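Local coordinates for protein isocitrate dehydrogenase [NAD] subunit 1, mitochondrial (PDB 3BLX) that oxidatively decarboxylates isocitrate to 2-oxoglutarate with NAD(+) in the citric acid cycle, as part of an allosteric octamer of two subunit types, and also binds RNA, at residues N73-K78 against D265-E270; V107-S112 against D124-R129; F169-N174 against K204-I209; G255-A260 against P271-V276. All coordinates share one frame; numbering follows the deposited sequence.

Interaction 1 (N73-K78 against D265-E270)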
loop_
_atom_site.group_PDB
_atom_site.type_symbol
_atom_site.label_atom_id
_atom_site.label_comp_id
_atom_site.label_asym_id
_atom_site.label_seq_id
_atom_site.Cartn_x
_atom_site.Cartn_y
_atom_site.Cartn_z
ATOM N N ASN E 73 14.603 16.069 0.511
ATOM C CA ASN E 73 14.400 17.493 0.274
ATOM C C ASN E 73 13.319 17.797 -0.757
ATOM O O ASN E 73 12.692 18.840 -0.695
ATOM C CB ASN E 73 15.717 18.173 -0.109
ATOM C CG ASN E 73 16.819 17.916 0.881
ATOM O OD1 ASN E 73 16.584 17.666 2.066
ATOM N ND2 ASN E 73 18.042 17.999 0.402
ATOM N N LYS E 74 13.125 16.886 -1.711
ATOM C CA LYS E 74 12.117 17.019 -2.780
ATOM C C LYS E 74 12.478 17.955 -3.928
ATOM O O LYS E 74 11.896 17.868 -4.988
ATOM C CB LYS E 74 10.734 17.425 -2.225
ATOM C CG LYS E 74 10.269 16.658 -0.990
ATOM C CD LYS E 74 10.211 15.194 -1.243
ATOM C CE LYS E 74 9.355 14.489 -0.214
ATOM N NZ LYS E 74 9.943 14.649 1.145
ATOM N N ILE E 75 13.401 18.875 -3.699
ATOM C CA ILE E 75 13.808 19.857 -4.696
ATOM C C ILE E 75 15.315 19.793 -4.910
ATOM O O ILE E 75 16.096 19.666 -3.961
ATOM C CB ILE E 75 13.414 21.284 -4.256
ATOM C CG1 ILE E 75 11.923 21.330 -4.011
ATOM C CG2 ILE E 75 13.688 22.264 -5.366
ATOM C CD1 ILE E 75 11.104 20.970 -5.263
ATOM N N GLY E 76 15.738 19.900 -6.158
ATOM C CA GLY E 76 17.162 19.832 -6.447
ATOM C C GLY E 76 17.644 20.742 -7.553
ATOM O O GLY E 76 16.897 21.104 -8.456
ATOM N N LEU E 77 18.912 21.119 -7.468
ATOM C CA LEU E 77 19.561 21.900 -8.513
ATOM C C LEU E 77 20.744 21.071 -8.953
ATOM O O LEU E 77 21.559 20.648 -8.140
ATOM C CB LEU E 77 20.029 23.265 -7.990
ATOM C CG LEU E 77 19.944 24.459 -8.947
ATOM C CD1 LEU E 77 21.107 25.375 -8.746
ATOM C CD2 LEU E 77 19.948 24.023 -10.353
ATOM N N LYS E 78 20.834 20.845 -10.244
ATOM C CA LYS E 78 21.790 19.907 -10.761
ATOM C C LYS E 78 22.627 20.528 -11.878
ATOM O O LYS E 78 22.086 21.146 -12.777
ATOM C CB LYS E 78 21.038 18.659 -11.228
ATOM C CG LYS E 78 21.754 17.776 -12.197
ATOM C CD LYS E 78 21.097 16.416 -12.227
ATOM C CE LYS E 78 21.133 15.783 -13.634
ATOM N NZ LYS E 78 22.455 15.932 -14.316
ATOM N N ASP E 265 6.156 14.110 -6.943
ATOM C CA ASP E 265 6.649 14.551 -5.645
ATOM C C ASP E 265 7.993 15.272 -5.672
ATOM O O ASP E 265 8.417 15.818 -4.666
ATOM C CB ASP E 265 6.781 13.344 -4.704
ATOM C CG ASP E 265 5.440 12.635 -4.463
ATOM O OD1 ASP E 265 4.423 13.344 -4.260
ATOM O OD2 ASP E 265 5.410 11.371 -4.460
ATOM N N TYR E 266 8.668 15.246 -6.814
ATOM C CA TYR E 266 10.031 15.753 -6.897
ATOM C C TYR E 266 10.224 16.719 -8.056
ATOM O O TYR E 266 9.505 16.660 -9.057
ATOM C CB TYR E 266 11.021 14.596 -7.020
ATOM C CG TYR E 266 10.848 13.541 -5.965
ATOM C CD1 TYR E 266 10.215 12.351 -6.258
ATOM C CD2 TYR E 266 11.272 13.750 -4.668
ATOM C CE1 TYR E 266 10.020 11.387 -5.310
ATOM C CE2 TYR E 266 11.083 12.792 -3.693
ATOM C CZ TYR E 266 10.450 11.607 -4.022
ATOM O OH TYR E 266 10.252 10.633 -3.056
ATOM N N ALA E 267 11.169 17.633 -7.912
ATOM C CA ALA E 267 11.511 18.517 -9.012
ATOM C C ALA E 267 13.014 18.702 -8.986
ATOM O O ALA E 267 13.622 18.846 -7.927
ATOM C CB ALA E 267 10.799 19.831 -8.883
ATOM N N VAL E 268 13.621 18.685 -10.154
ATOM C CA VAL E 268 15.057 18.867 -10.241
ATOM C C VAL E 268 15.335 19.856 -11.360
ATOM O O VAL E 268 14.913 19.650 -12.498
ATOM C CB VAL E 268 15.765 17.533 -10.561
ATOM C CG1 VAL E 268 17.209 17.778 -10.955
ATOM C CG2 VAL E 268 15.672 16.562 -9.394
ATOM N N PHE E 269 16.038 20.934 -11.036
ATOM C CA PHE E 269 16.282 21.999 -12.007
ATOM C C PHE E 269 17.683 21.930 -12.569
ATOM O O PHE E 269 18.618 21.617 -11.846
ATOM C CB PHE E 269 15.982 23.361 -11.381
ATOM C CG PHE E 269 14.548 23.508 -10.984
ATOM C CD1 PHE E 269 13.634 24.093 -11.840
ATOM C CD2 PHE E 269 14.096 22.961 -9.802
ATOM C CE1 PHE E 269 12.313 24.189 -11.489
ATOM C CE2 PHE E 269 12.774 23.050 -9.438
ATOM C CZ PHE E 269 11.877 23.677 -10.291
ATOM N N GLU E 270 17.812 22.191 -13.871
ATOM C CA GLU E 270 19.058 21.927 -14.595
ATOM C C GLU E 270 18.936 22.441 -16.002
ATOM O O GLU E 270 17.851 22.437 -16.565
ATOM C CB GLU E 270 19.357 20.426 -14.651
ATOM C CG GLU E 270 18.677 19.704 -15.806
ATOM C CD GLU E 270 19.287 18.325 -16.127
ATOM O OE1 GLU E 270 20.466 18.083 -15.782
ATOM O OE2 GLU E 270 18.585 17.480 -16.735
#
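Four backbone hydrogen bonds join residues 73-78 to residues 265-270, two of them made by Phe269: its N reaches Gly76 O at 2.7 Å, and its O accepts Lys78 N at 2.8 Å. Ala267 repeats the pattern two residues earlier, giving its N to Lys74 O (3.0 Å) and taking Gly76 N. At the far end, Lys78 NZ and Glu270 OE1 form a salt bridge of 3.3 Å, the two side chains lying alongside each other. Lys78 reaches it with CG anti to the backbone N (chi1 160°) and a chain bent only near its end. Both charges have second partners: Asp86 takes Lys78 NZ, and Arg274 takes Glu270 OE2, so each is probably balanced. On the face carrying Ile75, Ala267, Leu77 and Phe269, Ile75 CD1 packs on Ala267 CB (3.8 Å), while Ile75 CG2 comes in at the edge of the Phe269 ring, 4.2 Å from CE2. Helix 289-302 covers this face through Met298. On the other face Val268 CG1 meets Lys78 CB, and at the start of the pairing Lys74 CD lies obliquely to the Tyr266 ring, 3.5 Å from CE2. This is parallel pairing within the mixed sheet of the isocitrate and isopropylmalate dehydrogenase fold, leaving Glu270 about 7 Å, side chain to side chain, from Arg129, which probably binds substrate.

Interaction 2 (V107-S112 against D124-R129); sequences VALFKS and DLIVIR
Val107 opens the pairing opposite Ile128 in a non-hydrogen-bonded pair; its CG1 also reaches two pairs along, to the next residue on that face, Ile126, 3.9 Å from CG2, the two side chains running the same way. Ala108 is in a hydrogen-bonded pair with Val127: Ala108 N gives to Val127 O at 3.0 Å, and Val127 N gives back to Ala108 O. Leu109 returns to the face of Val107 and lays CD2 alongside Ile126, 3.6 Å from CG1. Phe110 forms the second hydrogen-bonded pair, its N 2.8 Å from Leu125 O, while Leu125 N reaches Phe110 O from 36° out of the carbonyl plane. With chi1 at -57°, CG sits beside the backbone N and the ring reaches from its own partner Leu125 diagonally to Val127: Leu125 CD1 touches Phe110 CD1 at 3.5 Å, and Val127 CG2 lies 3.7 Å from Phe110 CE1; both methyls approach obliquely, whereas Val127 CB is in plane at the ring edge. Lys111 runs extended past Asp124, its CG passing the carboxylate at about van der Waals distance; the charged ends do not meet, and Asp124 OD1 is bridged to Arg175. Helix 156-172 packs Phe165 and Phe169 on the face of Val107 and Ile126. Two antiparallel neighbours joined by a loop make a beta hairpin in the mixed sheet of this dehydrogenase fold, its second strand carrying Arg129, which probably binds substrate.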
loop_
_atom_site.group_PDB
_atom_site.type_symbol
_atom_site.label_atom_id
_atom_site.label_comp_id
_atom_site.label_asym_id
_atom_site.label_seq_id
_atom_site.Cartn_x
_atom_site.Cartn_y
_atom_site.Cartn_z
ATOM N N VAL E 107 11.326 19.637 -19.124
ATOM C CA VAL E 107 10.912 20.882 -19.740
ATOM C C VAL E 107 12.155 21.697 -20.096
ATOM O O VAL E 107 13.044 21.862 -19.273
ATOM C CB VAL E 107 10.116 21.750 -18.773
ATOM C CG1 VAL E 107 9.506 22.907 -19.518
ATOM C CG2 VAL E 107 9.047 20.946 -18.093
ATOM N N ALA E 108 12.211 22.202 -21.325
ATOM C CA ALA E 108 13.260 23.117 -21.742
ATOM C C ALA E 108 12.662 24.424 -22.285
ATOM O O ALA E 108 11.728 24.433 -23.096
ATOM C CB ALA E 108 14.157 22.476 -22.751
ATOM N N LEU E 109 13.175 25.548 -21.815
ATOM C CA LEU E 109 12.633 26.826 -22.271
ATOM C C LEU E 109 13.580 27.485 -23.263
ATOM O O LEU E 109 14.751 27.732 -22.955
ATOM C CB LEU E 109 12.374 27.756 -21.096
ATOM C CG LEU E 109 11.543 27.163 -19.969
ATOM C CD1 LEU E 109 11.308 28.195 -18.860
ATOM C CD2 LEU E 109 10.238 26.702 -20.567
ATOM N N PHE E 110 13.081 27.754 -24.461
ATOM C CA PHE E 110 13.885 28.424 -25.473
ATOM C C PHE E 110 13.388 29.850 -25.768
ATOM O O PHE E 110 12.634 30.072 -26.716
ATOM C CB PHE E 110 13.916 27.583 -26.743
ATOM C CG PHE E 110 14.417 26.214 -26.520
ATOM C CD1 PHE E 110 13.525 25.158 -26.389
ATOM C CD2 PHE E 110 15.781 25.972 -26.420
ATOM C CE1 PHE E 110 13.976 23.867 -26.187
ATOM C CE2 PHE E 110 16.244 24.693 -26.203
ATOM C CZ PHE E 110 15.335 23.625 -26.087
ATOM N N LYS E 111 13.789 30.805 -24.932
ATOM C CA LYS E 111 13.480 32.202 -25.191
ATOM C C LYS E 111 14.718 32.942 -25.676
ATOM O O LYS E 111 15.779 32.877 -25.034
ATOM C CB LYS E 111 12.924 32.900 -23.949
ATOM C CG LYS E 111 11.994 34.053 -24.300
ATOM C CD LYS E 111 11.313 34.620 -23.084
ATOM C CE LYS E 111 10.490 35.845 -23.448
ATOM N NZ LYS E 111 9.933 36.509 -22.225
ATOM N N SER E 112 14.573 33.644 -26.801
ATOM C CA SER E 112 15.624 34.538 -27.320
ATOM C C SER E 112 16.017 35.653 -26.320
ATOM O O SER E 112 15.170 36.207 -25.610
ATOM C CB SER E 112 15.191 35.153 -28.655
ATOM O OG SER E 112 15.506 34.316 -29.763
ATOM N N ASP E 124 10.276 32.055 -28.893
ATOM C CA ASP E 124 9.716 31.687 -27.596
ATOM C C ASP E 124 8.991 30.346 -27.610
ATOM O O ASP E 124 7.750 30.284 -27.585
ATOM C CB ASP E 124 8.794 32.782 -27.053
ATOM C CG ASP E 124 8.469 32.571 -25.581
ATOM O OD1 ASP E 124 8.941 31.554 -25.010
ATOM O OD2 ASP E 124 7.756 33.420 -24.998
ATOM N N LEU E 125 9.763 29.266 -27.630
ATOM C CA LEU E 125 9.129 27.962 -27.549
ATOM C C LEU E 125 9.554 27.155 -26.334
ATOM O O LEU E 125 10.620 27.379 -25.760
ATOM C CB LEU E 125 9.271 27.179 -28.851
ATOM C CG LEU E 125 10.638 27.015 -29.475
ATOM C CD1 LEU E 125 11.285 25.761 -28.950
ATOM C CD2 LEU E 125 10.397 26.883 -30.955
ATOM N N ILE E 126 8.670 26.245 -25.947
ATOM C CA ILE E 126 8.847 25.365 -24.813
ATOM C C ILE E 126 8.708 23.938 -25.309
ATOM O O ILE E 126 7.743 23.623 -25.992
ATOM C CB ILE E 126 7.764 25.635 -23.804
ATOM C CG1 ILE E 126 7.910 27.060 -23.309
ATOM C CG2 ILE E 126 7.808 24.625 -22.639
ATOM C CD1 ILE E 126 6.849 27.434 -22.318
ATOM N N VAL E 127 9.688 23.098 -24.994
ATOM C CA VAL E 127 9.659 21.708 -25.393
ATOM C C VAL E 127 9.488 20.857 -24.148
ATOM O O VAL E 127 10.285 20.930 -23.209
ATOM C CB VAL E 127 10.940 21.296 -26.165
ATOM C CG1 VAL E 127 10.982 19.781 -26.373
ATOM C CG2 VAL E 127 11.017 22.028 -27.504
ATOM N N ILE E 128 8.415 20.079 -24.116
ATOM C CA ILE E 128 8.145 19.189 -22.978
ATOM C C ILE E 128 8.291 17.770 -23.490
ATOM O O ILE E 128 7.603 17.380 -24.427
ATOM C CB ILE E 128 6.724 19.412 -22.406
ATOM C CG1 ILE E 128 6.614 20.775 -21.738
ATOM C CG2 ILE E 128 6.357 18.326 -21.432
ATOM C CD1 ILE E 128 5.235 21.180 -21.369
ATOM N N ARG E 129 9.209 17.002 -22.915
ATOM C CA ARG E 129 9.383 15.634 -23.380
ATOM C C ARG E 129 9.148 14.563 -22.292
ATOM O O ARG E 129 9.471 14.766 -21.126
ATOM C CB ARG E 129 10.726 15.468 -24.096
ATOM C CG ARG E 129 11.874 15.099 -23.218
ATOM C CD ARG E 129 12.854 14.239 -23.976
ATOM N NE ARG E 129 13.828 13.656 -23.065
ATOM C CZ ARG E 129 14.932 14.287 -22.680
ATOM N NH1 ARG E 129 15.183 15.509 -23.146
ATOM N NH2 ARG E 129 15.784 13.704 -21.837
#

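Interaction 3 (F169-N174 against K204-I209); sequences FAKKYN and KEYPDI
Ala170 CB and Ile209 CD1 meet at 3.7 Å where the C-terminal end of helix 156-172 packs beside the turn that leads out of helix 190-205. That second helix belongs to a beta-alpha-beta crossover between the parallel strands 177-182 and 210-215, and Ile209 stands just before the latter strand. Ile209 holds CG1 beside its backbone N (chi1 -65°) with CD1 extended, which carries the methyl to the helix; the same methyl lies 4.0 Å from Lys171 CD. The Lys171 chain, bent at chi2, passes obliquely across Ile209 and brings CD to the edge of the Tyr206 ring, 4.3 Å from CD2. Its NZ then forms a long salt bridge, 3.6 Å, to OD2 of the poorly ordered Asp208. Behind these contacts, Val178 of strand 177-182 touches both Ala170 and Ile209. A type I turn runs from Tyr206 to Ile209, with a weak bond from Ile209 N to Tyr206 O. The Tyr206 ring meets Phe167 with planes about 15° apart, and Tyr206 OH bonds Asp168 OD1. A Schellman motif ends helix 156-172, with Asn174 at positive phi as its C-prime residue: Asn174 N reaches Lys171 O at 3.3 Å.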
loop_
_atom_site.group_PDB
_atom_site.type_symbol
_atom_site.label_atom_id
_atom_site.label_comp_id
_atom_site.label_asym_id
_atom_site.label_seq_id
_atom_site.Cartn_x
_atom_site.Cartn_y
_atom_site.Cartn_z
ATOM N N PHE E 169 0.661 23.118 -17.867
ATOM C CA PHE E 169 1.805 24.029 -17.939
ATOM C C PHE E 169 1.473 25.202 -18.851
ATOM O O PHE E 169 1.780 26.343 -18.553
ATOM C CB PHE E 169 3.012 23.265 -18.476
ATOM C CG PHE E 169 4.309 23.986 -18.345
ATOM C CD1 PHE E 169 4.754 24.828 -19.371
ATOM C CD2 PHE E 169 5.113 23.786 -17.229
ATOM C CE1 PHE E 169 5.973 25.482 -19.270
ATOM C CE2 PHE E 169 6.328 24.427 -17.114
ATOM C CZ PHE E 169 6.767 25.283 -18.137
ATOM N N ALA E 170 0.840 24.899 -19.972
ATOM C CA ALA E 170 0.342 25.923 -20.867
ATOM C C ALA E 170 -0.646 26.832 -20.134
ATOM O O ALA E 170 -0.554 28.044 -20.250
ATOM C CB ALA E 170 -0.307 25.282 -22.099
ATOM N N LYS E 171 -1.577 26.247 -19.377
ATOM C CA LYS E 171 -2.524 27.003 -18.536
ATOM C C LYS E 171 -1.784 27.953 -17.597
ATOM O O LYS E 171 -2.045 29.150 -17.564
ATOM C CB LYS E 171 -3.388 26.050 -17.689
ATOM C CG LYS E 171 -4.854 26.477 -17.465
ATOM C CD LYS E 171 -5.737 26.065 -18.671
ATOM C CE LYS E 171 -7.241 26.348 -18.469
ATOM N NZ LYS E 171 -8.068 26.052 -19.709
ATOM N N LYS E 172 -0.848 27.405 -16.836
ATOM C CA LYS E 172 -0.182 28.166 -15.788
ATOM C C LYS E 172 0.639 29.336 -16.324
ATOM O O LYS E 172 0.779 30.357 -15.657
ATOM C CB LYS E 172 0.725 27.248 -14.967
ATOM C CG LYS E 172 1.087 27.790 -13.591
ATOM C CD LYS E 172 2.245 27.007 -12.984
ATOM C CE LYS E 172 2.426 27.300 -11.508
ATOM N NZ LYS E 172 3.702 26.702 -11.007
ATOM N N TYR E 173 1.202 29.186 -17.517
ATOM C CA TYR E 173 2.102 30.214 -18.052
ATOM C C TYR E 173 1.482 30.907 -19.259
ATOM O O TYR E 173 2.171 31.498 -20.092
ATOM C CB TYR E 173 3.516 29.652 -18.342
ATOM C CG TYR E 173 4.191 29.139 -17.088
ATOM C CD1 TYR E 173 4.295 27.778 -16.826
ATOM C CD2 TYR E 173 4.691 30.028 -16.147
ATOM C CE1 TYR E 173 4.902 27.320 -15.666
ATOM C CE2 TYR E 173 5.298 29.579 -14.981
ATOM C CZ TYR E 173 5.407 28.225 -14.737
ATOM O OH TYR E 173 6.008 27.793 -13.563
ATOM N N ASN E 174 0.160 30.843 -19.325
ATOM C CA ASN E 174 -0.593 31.508 -20.390
ATOM C C ASN E 174 -0.048 31.283 -21.789
ATOM O O ASN E 174 0.141 32.233 -22.554
ATOM C CB ASN E 174 -0.730 33.006 -20.107
ATOM C CG ASN E 174 -1.703 33.293 -18.962
ATOM O OD1 ASN E 174 -2.921 33.354 -19.163
ATOM N ND2 ASN E 174 -1.166 33.462 -17.753
ATOM N N LYS E 204 -11.410 17.632 -24.433
ATOM C CA LYS E 204 -12.293 17.352 -23.299
ATOM C C LYS E 204 -11.916 18.106 -22.043
ATOM O O LYS E 204 -12.789 18.557 -21.314
ATOM C CB LYS E 204 -12.374 15.848 -23.005
ATOM C CG LYS E 204 -12.858 15.004 -24.190
ATOM C CD LYS E 204 -12.935 13.515 -23.850
ATOM C CE LYS E 204 -13.196 12.684 -25.114
ATOM N NZ LYS E 204 -12.978 11.218 -24.903
ATOM N N GLU E 205 -10.624 18.251 -21.768
ATOM C CA GLU E 205 -10.225 18.823 -20.472
ATOM C C GLU E 205 -9.626 20.242 -20.535
ATOM O O GLU E 205 -9.542 20.929 -19.515
ATOM C CB GLU E 205 -9.281 17.876 -19.715
ATOM C CG GLU E 205 -9.733 16.420 -19.631
ATOM C CD GLU E 205 -8.821 15.572 -18.718
ATOM O OE1 GLU E 205 -8.049 16.143 -17.903
ATOM O OE2 GLU E 205 -8.880 14.324 -18.817
ATOM N N TYR E 206 -9.206 20.674 -21.719
ATOM C CA TYR E 206 -8.553 21.985 -21.858
ATOM C C TYR E 206 -9.017 22.682 -23.148
ATOM O O TYR E 206 -8.279 22.762 -24.135
ATOM C CB TYR E 206 -7.015 21.838 -21.826
ATOM C CG TYR E 206 -6.477 21.147 -20.565
ATOM C CD1 TYR E 206 -6.384 19.760 -20.491
ATOM C CD2 TYR E 206 -6.053 21.890 -19.458
ATOM C CE1 TYR E 206 -5.909 19.128 -19.357
ATOM C CE2 TYR E 206 -5.565 21.264 -18.306
ATOM C CZ TYR E 206 -5.496 19.877 -18.261
ATOM O OH TYR E 206 -5.018 19.249 -17.112
ATOM N N PRO E 207 -10.258 23.181 -23.148
ATOM C CA PRO E 207 -10.851 23.640 -24.415
ATOM C C PRO E 207 -10.277 24.992 -24.842
ATOM O O PRO E 207 -10.197 25.295 -26.050
ATOM C CB PRO E 207 -12.345 23.768 -24.082
ATOM C CG PRO E 207 -12.510 23.111 -22.689
ATOM C CD PRO E 207 -11.191 23.293 -22.015
ATOM N N ASP E 208 -9.864 25.777 -23.839
ATOM C CA ASP E 208 -9.273 27.109 -24.033
ATOM C C ASP E 208 -7.889 27.075 -24.698
ATOM O O ASP E 208 -7.320 28.119 -25.042
ATOM C CB ASP E 208 -9.157 27.830 -22.688
ATOM C CG ASP E 208 -10.512 28.088 -22.038
ATOM O OD1 ASP E 208 -11.545 27.923 -22.731
ATOM O OD2 ASP E 208 -10.539 28.460 -20.833
ATOM N N ILE E 209 -7.354 25.870 -24.866
ATOM C CA ILE E 209 -6.043 25.690 -25.466
ATOM C C ILE E 209 -6.110 24.958 -26.810
ATOM O O ILE E 209 -6.734 23.895 -26.938
ATOM C CB ILE E 209 -5.099 24.958 -24.503
ATOM C CG1 ILE E 209 -4.843 25.821 -23.282
ATOM C CG2 ILE E 209 -3.788 24.639 -25.204
ATOM C CD1 ILE E 209 -4.037 25.136 -22.221
#

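Interaction 4 (G255-A260 against P271-V276); sequences GLVAGA and PGSRHV
Gly259 and Gly272 come together at the tight end of this contact, their CA atoms 3.8 Å apart, an approach made possible by the lack of side chains on either. Just beside them Gly272 N donates to Val257 O at 2.9 Å, the one hydrogen bond across the two segments; the N-H points almost straight at the oxygen (164°), yet the donor stands 42° above the carbonyl plane. Val257 completes the close part with its two methyls divided between neighbours. CG1, anti to the backbone N (chi1 -179°), rests 3.8 Å from Gly272 CA, and CG2 comes within 4.1 Å of Ser273 OG. Strands 258-262 and 267-269 form an antiparallel hairpin, and residues 271-274 leave its second strand in a type I beta turn that folds back over the start of the first strand. The turn is closed by a weak bond from Arg274 N to Pro271 O. Gly259 N is also hydrogen-bonded to Ser294 OG of helix 289-302. Beyond the turn the fit slackens. His275 swings its ring back toward the short 3-10 segment, where CE1 lies 4.4 Å from Gly255 CA, an oblique van der Waals approach with no polar bond between the two. Arg274, His275 and Val276 are poorly ordered, although Arg274 NE pairs with Glu270. Val276 packs on Asn223 of a neighbouring subunit 2 chain.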
loop_
_atom_site.group_PDB
_atom_site.type_symbol
_atom_site.label_atom_id
_atom_site.label_comp_id
_atom_site.label_asym_id
_atom_site.label_seq_id
_atom_site.Cartn_x
_atom_site.Cartn_y
_atom_site.Cartn_z
ATOM N N GLY E 255 24.133 27.279 -23.712
ATOM C CA GLY E 255 24.452 28.090 -22.555
ATOM C C GLY E 255 23.345 29.031 -22.135
ATOM O O GLY E 255 23.454 29.648 -21.092
ATOM N N LEU E 256 22.273 29.112 -22.921
ATOM C CA LEU E 256 21.174 30.059 -22.673
ATOM C C LEU E 256 19.810 29.421 -22.385
ATOM O O LEU E 256 18.788 30.122 -22.308
ATOM C CB LEU E 256 21.009 30.955 -23.885
ATOM C CG LEU E 256 22.304 31.637 -24.310
ATOM C CD1 LEU E 256 22.156 32.245 -25.703
ATOM C CD2 LEU E 256 22.634 32.670 -23.289
ATOM N N VAL E 257 19.807 28.099 -22.224
ATOM C CA VAL E 257 18.585 27.314 -22.156
ATOM C C VAL E 257 18.237 26.832 -20.767
ATOM O O VAL E 257 18.883 25.919 -20.260
ATOM C CB VAL E 257 18.747 26.046 -22.975
ATOM C CG1 VAL E 257 17.456 25.243 -22.907
ATOM C CG2 VAL E 257 19.117 26.389 -24.401
ATOM N N ALA E 258 17.204 27.409 -20.162
ATOM C CA ALA E 258 16.755 26.954 -18.835
ATOM C C ALA E 258 16.040 25.599 -18.931
ATOM O O ALA E 258 15.508 25.240 -19.971
ATOM C CB ALA E 258 15.854 27.994 -18.177
ATOM N N GLY E 259 16.028 24.849 -17.843
ATOM C CA GLY E 259 15.388 23.562 -17.864
ATOM C C GLY E 259 14.876 23.143 -16.503
ATOM O O GLY E 259 15.360 23.626 -15.462
ATOM N N ALA E 260 13.899 22.230 -16.519
ATOM C CA ALA E 260 13.358 21.664 -15.298
ATOM C C ALA E 260 12.878 20.257 -15.539
ATOM O O ALA E 260 12.423 19.924 -16.622
ATOM C CB ALA E 260 12.213 22.548 -14.753
ATOM N N PRO E 271 20.051 22.882 -16.580
ATOM C CA PRO E 271 20.077 23.412 -17.949
ATOM C C PRO E 271 19.415 22.461 -18.964
ATOM O O PRO E 271 19.697 21.254 -19.005
ATOM C CB PRO E 271 21.568 23.552 -18.238
ATOM C CG PRO E 271 22.205 23.702 -16.911
ATOM C CD PRO E 271 21.391 22.843 -15.974
ATOM N N GLY E 272 18.547 23.031 -19.791
ATOM C CA GLY E 272 17.662 22.263 -20.614
ATOM C C GLY E 272 18.292 21.531 -21.782
ATOM O O GLY E 272 17.630 20.695 -22.411
ATOM N N SER E 273 19.548 21.839 -22.093
ATOM C CA SER E 273 20.200 21.220 -23.236
ATOM C C SER E 273 21.348 20.325 -22.835
ATOM O O SER E 273 21.979 19.703 -23.684
ATOM C CB SER E 273 20.679 22.274 -24.232
ATOM O OG SER E 273 19.720 22.439 -25.255
ATOM N N ARG E 274 21.620 20.256 -21.539
ATOM C CA ARG E 274 22.735 19.466 -21.039
ATOM C C ARG E 274 24.083 19.971 -21.569
ATOM O O ARG E 274 25.050 19.219 -21.621
ATOM C CB ARG E 274 22.523 17.987 -21.371
ATOM C CG ARG E 274 21.737 17.222 -20.314
ATOM C CD ARG E 274 20.242 17.508 -20.330
ATOM N NE ARG E 274 19.547 16.798 -19.250
ATOM C CZ ARG E 274 19.072 15.555 -19.343
ATOM N NH1 ARG E 274 19.214 14.877 -20.478
ATOM N NH2 ARG E 274 18.455 14.988 -18.301
ATOM N N HIS E 275 24.128 21.252 -21.949
ATOM C CA HIS E 275 25.338 21.908 -22.466
ATOM C C HIS E 275 26.008 21.090 -23.564
ATOM O O HIS E 275 27.237 21.028 -23.674
ATOM C CB HIS E 275 26.328 22.202 -21.338
ATOM C CG HIS E 275 26.039 23.468 -20.586
ATOM N ND1 HIS E 275 26.984 24.460 -20.405
ATOM C CD2 HIS E 275 24.917 23.901 -19.960
ATOM C CE1 HIS E 275 26.453 25.449 -19.703
ATOM N NE2 HIS E 275 25.203 25.133 -19.416
ATOM N N VAL E 276 25.157 20.446 -24.346
ATOM C CA VAL E 276 25.560 19.651 -25.489
ATOM C C VAL E 276 26.792 20.248 -26.186
ATOM O O VAL E 276 27.925 19.787 -25.971
ATOM C CB VAL E 276 24.362 19.486 -26.477
ATOM C CG1 VAL E 276 23.551 18.189 -26.177
ATOM C CG2 VAL E 276 23.459 20.734 -26.438
#

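Interactions 1 and 2 lie within one buried mixed sheet, and interaction 4 sets a turn against one of its strands, whereas interaction 3 lies peripherally, partly exposed, about 21 Å between its centre and that of the chain. Strand 258-262 joins the buried three: Leu109 N probably bonds Ala258 O, at 3.0 Å, and Glu270 N with Gly259 O probably ties interaction 4 to interaction 1. Interactions 1 and 2 rest on repeated backbone bonds, parallel in the first and antiparallel in the second; interaction 4 has a single such bond and a close glycine pair, and interaction 3 has none, relying on apolar contact and a long salt bridge. Phe169 of interaction 3 packs on Ile126 of interaction 2.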